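Local coordinates for N-terminal acetyltransferase B complex subunit MDM20 (Candida albicans, PDB 5K04), which serves as the non-catalytic subunit of the NatB N-terminal acetyltransferase complex, probably as a helical-repeat scaffold that holds the NAT3 subunit, at residues 438-450 with 461-473. Sequence-based numbering, arbitrary orientation.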
loop_
_atom_site.group_PDB
_atom_site.type_symbol
_atom_site.label_atom_id
_atom_site.label_comp_id
_atom_site.label_asym_id
_atom_site.label_seq_id
_atom_site.Cartn_x
_atom_site.Cartn_y
_atom_site.Cartn_z
ATOM N N ARG A 438 8.800 3.017 -6.475
ATOM C CA ARG A 438 8.607 1.916 -7.399
ATOM C C ARG A 438 7.717 0.877 -6.737
ATOM O O ARG A 438 7.626 0.796 -5.508
ATOM C CB ARG A 438 9.946 1.303 -7.838
ATOM C CG ARG A 438 10.636 0.497 -6.764
ATOM C CD ARG A 438 11.916 -0.145 -7.280
ATOM N NE ARG A 438 11.670 -1.064 -8.385
ATOM C CZ ARG A 438 11.380 -2.357 -8.252
ATOM N NH1 ARG A 438 11.296 -2.907 -7.047
ATOM N NH2 ARG A 438 11.166 -3.099 -9.334
ATOM N N MET A 439 7.034 0.102 -7.578
ATOM C CA MET A 439 6.231 -1.040 -7.142
ATOM C C MET A 439 5.226 -0.584 -6.075
ATOM O O MET A 439 4.488 0.383 -6.304
ATOM C CB MET A 439 7.193 -2.164 -6.746
ATOM C CG MET A 439 7.793 -2.897 -8.014
ATOM S SD MET A 439 6.454 -3.546 -9.031
ATOM C CE MET A 439 7.291 -3.767 -10.568
ATOM N N THR A 440 5.159 -1.245 -4.918
ATOM C CA THR A 440 4.069 -1.019 -3.979
ATOM C C THR A 440 3.994 0.434 -3.497
ATOM O O THR A 440 2.911 0.916 -3.137
ATOM C CB THR A 440 4.224 -1.984 -2.807
ATOM O OG1 THR A 440 4.226 -3.319 -3.320
ATOM C CG2 THR A 440 3.085 -1.806 -1.765
ATOM N N GLN A 441 5.109 1.165 -3.532
ATOM C CA GLN A 441 5.062 2.575 -3.152
ATOM C C GLN A 441 4.137 3.381 -4.064
ATOM O O GLN A 441 3.580 4.393 -3.630
ATOM C CB GLN A 441 6.468 3.160 -3.156
ATOM C CG GLN A 441 7.433 2.456 -2.212
ATOM C CD GLN A 441 8.773 3.155 -2.158
ATOM O OE1 GLN A 441 9.446 3.307 -3.176
ATOM N NE2 GLN A 441 9.152 3.620 -0.973
ATOM N N HIS A 442 3.949 2.954 -5.323
ATOM C CA HIS A 442 2.964 3.630 -6.173
ATOM C C HIS A 442 1.565 3.498 -5.590
ATOM O O HIS A 442 0.776 4.442 -5.643
ATOM C CB HIS A 442 2.983 3.078 -7.599
ATOM C CG HIS A 442 4.233 3.382 -8.360
ATOM N ND1 HIS A 442 4.687 4.665 -8.563
ATOM C CD2 HIS A 442 5.113 2.568 -8.990
ATOM C CE1 HIS A 442 5.795 4.631 -9.284
ATOM N NE2 HIS A 442 6.072 3.370 -9.560
ATOM N N GLU A 443 1.246 2.335 -5.006
ATOM C CA GLU A 443 -0.087 2.157 -4.440
ATOM C C GLU A 443 -0.306 3.085 -3.250
ATOM O O GLU A 443 -1.431 3.551 -3.029
ATOM C CB GLU A 443 -0.313 0.685 -4.066
ATOM C CG GLU A 443 -1.420 0.443 -3.051
ATOM C CD GLU A 443 -2.819 0.597 -3.620
ATOM O OE1 GLU A 443 -2.975 0.597 -4.861
ATOM O OE2 GLU A 443 -3.763 0.696 -2.808
ATOM N N THR A 444 0.764 3.420 -2.518
ATOM C CA THR A 444 0.619 4.244 -1.320
ATOM C C THR A 444 0.904 5.727 -1.548
ATOM O O THR A 444 0.444 6.546 -0.744
ATOM C CB THR A 444 1.515 3.708 -0.176
ATOM O OG1 THR A 444 2.897 3.707 -0.558
ATOM C CG2 THR A 444 1.109 2.282 0.179
ATOM N N LEU A 445 1.615 6.097 -2.633
ATOM C CA LEU A 445 2.114 7.467 -2.829
ATOM C C LEU A 445 1.636 8.144 -4.113
ATOM O O LEU A 445 1.856 9.350 -4.286
ATOM C CB LEU A 445 3.656 7.460 -2.811
ATOM C CG LEU A 445 4.207 7.001 -1.451
ATOM C CD1 LEU A 445 5.727 6.867 -1.475
ATOM C CD2 LEU A 445 3.736 7.961 -0.324
ATOM N N ASN A 446 1.058 7.383 -5.030
ATOM C CA ASN A 446 0.379 7.789 -6.252
ATOM C C ASN A 446 -0.299 9.151 -6.193
ATOM O O ASN A 446 -0.183 9.974 -7.105
ATOM C CB ASN A 446 -0.686 6.728 -6.489
ATOM C CG ASN A 446 -1.160 6.685 -7.840
ATOM O OD1 ASN A 446 -1.072 7.667 -8.559
ATOM N ND2 ASN A 446 -1.715 5.541 -8.223
ATOM N N TYR A 447 -1.100 9.316 -5.139
ATOM C CA TYR A 447 -1.993 10.452 -5.012
ATOM C C TYR A 447 -1.235 11.773 -4.970
ATOM O O TYR A 447 -1.839 12.821 -5.219
ATOM C CB TYR A 447 -2.836 10.272 -3.760
ATOM C CG TYR A 447 -2.084 10.539 -2.461
ATOM C CD1 TYR A 447 -2.014 11.835 -1.930
ATOM C CD2 TYR A 447 -1.466 9.504 -1.749
ATOM C CE1 TYR A 447 -1.324 12.103 -0.720
ATOM C CE2 TYR A 447 -0.777 9.766 -0.536
ATOM C CZ TYR A 447 -0.706 11.066 -0.036
ATOM O OH TYR A 447 -0.041 11.317 1.139
ATOM N N TYR A 448 0.073 11.741 -4.655
ATOM C CA TYR A 448 0.905 12.936 -4.767
ATOM C C TYR A 448 0.950 13.466 -6.196
ATOM O O TYR A 448 1.288 14.634 -6.398
ATOM C CB TYR A 448 2.342 12.656 -4.275
ATOM C CG TYR A 448 2.524 12.729 -2.772
ATOM C CD1 TYR A 448 2.663 13.958 -2.118
ATOM C CD2 TYR A 448 2.552 11.575 -2.009
ATOM C CE1 TYR A 448 2.821 14.033 -0.732
ATOM C CE2 TYR A 448 2.699 11.626 -0.632
ATOM C CZ TYR A 448 2.845 12.860 0.007
ATOM O OH TYR A 448 2.992 12.894 1.365
ATOM N N LEU A 449 0.619 12.634 -7.184
ATOM C CA LEU A 449 0.604 13.026 -8.587
ATOM C C LEU A 449 -0.777 13.480 -9.056
ATOM O O LEU A 449 -0.966 13.726 -10.254
ATOM C CB LEU A 449 1.092 11.864 -9.446
ATOM C CG LEU A 449 2.477 11.296 -9.097
ATOM C CD1 LEU A 449 2.680 9.934 -9.760
ATOM C CD2 LEU A 449 3.591 12.276 -9.525
ATOM N N THR A 450 -1.727 13.616 -8.128
ATOM C CA THR A 450 -3.116 13.937 -8.461
ATOM C C THR A 450 -3.230 15.110 -9.439
ATOM O O THR A 450 -3.974 15.036 -10.424
ATOM C CB THR A 450 -3.875 14.232 -7.162
ATOM O OG1 THR A 450 -3.907 13.051 -6.337
ATOM C CG2 THR A 450 -5.300 14.726 -7.438
ATOM N N ALA A 461 4.269 7.592 -17.966
ATOM C CA ALA A 461 4.602 7.275 -16.580
ATOM C C ALA A 461 3.429 6.602 -15.872
ATOM O O ALA A 461 3.615 5.639 -15.114
ATOM C CB ALA A 461 5.028 8.541 -15.839
ATOM N N TRP A 462 2.208 7.086 -16.122
ATOM C CA TRP A 462 1.028 6.462 -15.524
ATOM C C TRP A 462 0.827 5.030 -16.012
ATOM O O TRP A 462 0.459 4.148 -15.231
ATOM C CB TRP A 462 -0.214 7.289 -15.828
ATOM C CG TRP A 462 -0.334 8.481 -14.947
ATOM C CD1 TRP A 462 -0.160 9.792 -15.303
ATOM C CD2 TRP A 462 -0.650 8.481 -13.554
ATOM N NE1 TRP A 462 -0.359 10.604 -14.212
ATOM C CE2 TRP A 462 -0.652 9.825 -13.124
ATOM C CE3 TRP A 462 -0.930 7.478 -12.627
ATOM C CZ2 TRP A 462 -0.934 10.189 -11.817
ATOM C CZ3 TRP A 462 -1.200 7.845 -11.300
ATOM C CH2 TRP A 462 -1.206 9.186 -10.917
ATOM N N VAL A 463 1.036 4.788 -17.308
ATOM C CA VAL A 463 0.950 3.428 -17.832
ATOM C C VAL A 463 1.974 2.544 -17.136
ATOM O O VAL A 463 1.708 1.375 -16.824
ATOM C CB VAL A 463 1.149 3.441 -19.362
ATOM C CG1 VAL A 463 1.315 2.038 -19.909
ATOM C CG2 VAL A 463 -0.005 4.149 -20.052
ATOM N N ASP A 464 3.155 3.107 -16.855
ATOM C CA ASP A 464 4.189 2.370 -16.137
ATOM C C ASP A 464 3.724 2.015 -14.729
ATOM O O ASP A 464 3.960 0.901 -14.245
ATOM C CB ASP A 464 5.469 3.204 -16.100
ATOM C CG ASP A 464 6.675 2.396 -15.706
ATOM O OD1 ASP A 464 7.054 1.485 -16.479
ATOM O OD2 ASP A 464 7.242 2.672 -14.623
ATOM N N ILE A 465 3.035 2.949 -14.072
ATOM C CA ILE A 465 2.426 2.675 -12.779
ATOM C C ILE A 465 1.385 1.567 -12.899
ATOM O O ILE A 465 1.320 0.665 -12.053
ATOM C CB ILE A 465 1.833 3.975 -12.203
ATOM C CG1 ILE A 465 2.956 4.957 -11.882
ATOM C CG2 ILE A 465 1.034 3.708 -10.956
ATOM C CD1 ILE A 465 2.501 6.265 -11.314
ATOM N N TYR A 466 0.565 1.604 -13.959
ATOM C CA TYR A 466 -0.415 0.538 -14.167
ATOM C C TYR A 466 0.253 -0.820 -14.384
ATOM O O TYR A 466 -0.286 -1.849 -13.954
ATOM C CB TYR A 466 -1.336 0.853 -15.352
ATOM C CG TYR A 466 -2.385 -0.224 -15.483
ATOM C CD1 TYR A 466 -3.502 -0.234 -14.653
ATOM C CD2 TYR A 466 -2.244 -1.259 -16.399
ATOM C CE1 TYR A 466 -4.466 -1.250 -14.732
ATOM C CE2 TYR A 466 -3.200 -2.277 -16.492
ATOM C CZ TYR A 466 -4.307 -2.268 -15.656
ATOM O OH TYR A 466 -5.247 -3.284 -15.738
ATOM N N ARG A 467 1.422 -0.852 -15.046
ATOM C CA ARG A 467 2.123 -2.124 -15.233
ATOM C C ARG A 467 2.627 -2.697 -13.912
ATOM O O ARG A 467 2.743 -3.920 -13.780
ATOM C CB ARG A 467 3.275 -1.962 -16.231
ATOM C CG ARG A 467 2.784 -1.755 -17.664
ATOM C CD ARG A 467 3.921 -1.672 -18.665
ATOM N NE ARG A 467 3.422 -1.414 -20.019
ATOM C CZ ARG A 467 3.670 -0.306 -20.709
ATOM N NH1 ARG A 467 4.426 0.644 -20.171
ATOM N NH2 ARG A 467 3.170 -0.150 -21.933
ATOM N N PHE A 468 2.929 -1.839 -12.931
ATOM C CA PHE A 468 3.209 -2.325 -11.585
ATOM C C PHE A 468 2.001 -3.079 -11.037
ATOM O O PHE A 468 2.136 -4.177 -10.490
ATOM C CB PHE A 468 3.588 -1.156 -10.652
ATOM C CG PHE A 468 2.964 -1.263 -9.278
ATOM C CD1 PHE A 468 3.404 -2.222 -8.370
ATOM C CD2 PHE A 468 1.925 -0.423 -8.905
ATOM C CE1 PHE A 468 2.819 -2.346 -7.124
ATOM C CE2 PHE A 468 1.335 -0.538 -7.651
ATOM C CZ PHE A 468 1.776 -1.506 -6.760
ATOM N N TYR A 469 0.805 -2.496 -11.198
ATOM C CA TYR A 469 -0.429 -3.155 -10.770
ATOM C C TYR A 469 -0.615 -4.509 -11.456
ATOM O O TYR A 469 -1.006 -5.491 -10.811
ATOM C CB TYR A 469 -1.626 -2.229 -11.031
ATOM C CG TYR A 469 -1.757 -1.111 -10.007
ATOM C CD1 TYR A 469 -2.227 -1.381 -8.731
ATOM C CD2 TYR A 469 -1.414 0.201 -10.309
ATOM C CE1 TYR A 469 -2.362 -0.394 -7.780
ATOM C CE2 TYR A 469 -1.544 1.224 -9.341
ATOM C CZ TYR A 469 -2.022 0.902 -8.076
ATOM O OH TYR A 469 -2.165 1.842 -7.078
ATOM N N LEU A 470 -0.331 -4.583 -12.760
ATOM C CA LEU A 470 -0.409 -5.862 -13.466
ATOM C C LEU A 470 0.589 -6.867 -12.903
ATOM O O LEU A 470 0.277 -8.054 -12.757
ATOM C CB LEU A 470 -0.132 -5.646 -14.951
ATOM C CG LEU A 470 -1.201 -5.035 -15.838
ATOM C CD1 LEU A 470 -0.658 -4.867 -17.265
ATOM C CD2 LEU A 470 -2.413 -5.944 -15.827
ATOM N N THR A 471 1.801 -6.399 -12.591
ATOM C CA THR A 471 2.863 -7.257 -12.070
ATOM C C THR A 471 2.552 -7.746 -10.652
ATOM O O THR A 471 2.725 -8.930 -10.337
ATOM C CB THR A 471 4.177 -6.474 -12.113
ATOM O OG1 THR A 471 4.537 -6.250 -13.483
ATOM C CG2 THR A 471 5.303 -7.214 -11.384
ATOM N N SER A 472 2.088 -6.842 -9.791
ATOM C CA SER A 472 1.760 -7.196 -8.415
ATOM C C SER A 472 0.613 -8.199 -8.356
ATOM O O SER A 472 0.667 -9.167 -7.587
ATOM C CB SER A 472 1.418 -5.925 -7.632
ATOM O OG SER A 472 1.021 -6.241 -6.309
ATOM N N LYS A 473 -0.431 -7.987 -9.171
ATOM C CA LYS A 473 -1.549 -8.925 -9.234
ATOM C C LYS A 473 -1.075 -10.347 -9.527
ATOM O O LYS A 473 -1.503 -11.303 -8.869
ATOM C CB LYS A 473 -2.556 -8.449 -10.285
ATOM C CG LYS A 473 -3.619 -9.466 -10.740
ATOM C CD LYS A 473 -4.538 -8.821 -11.792
ATOM C CE LYS A 473 -5.544 -9.792 -12.397
ATOM N NZ LYS A 473 -6.662 -10.136 -11.470
#
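One face of the Phe-468 ring is roofed by the carbonyl of Met-439, whose O sits over its centre. At the ring's edge lies the thioether, Met-439 SD 3.4 Å from Phe-468 CD1, a Met-aromatic contact reached by a bend at the methionine chi2 (-57°). The His-442 ring takes Ile-465 on one face, CG1 lying 3.9 Å from the centroid in a CH-pi contact, and the backbone N of Arg-438 over the opposite face; the ring's ND1 hydrogen-bonds with the Tyr-432 hydroxyl. Tyr-469 has Phe-468 CE2 over one face and Glu-443 OE1 at its edge, in plane. There Tyr-469 OH donates to Glu-443 OE1 at 2.7 Å on its anti side, 30° out of the carboxylate plane, which is nearly perpendicular to the ring. Leu-449 CB packs 3.5 Å from Trp-462 CZ2, and Leu-449 CD1 touches Ile-465 CD1 at 4.0 Å.

Helix 440-445 crosses segment 461-473, part of helix 456-485, at -117° with axes 9.5 Å apart: a short helix packed across a long one in the buried interior of this helical, TPR-clan subunit. Arg-438 hydrogen-bonds to Asn-26 and Asn-28 of the NAT3 chain, and Thr-440 and Gln-441 pack on it. Buried Glu-443 has several donors: Ser-505 joins Tyr-469 at OE1 and Asn-549 holds OE2, so three bonds fix the carboxylate and would probably help it stay ionised in a largely apolar and aromatic interface.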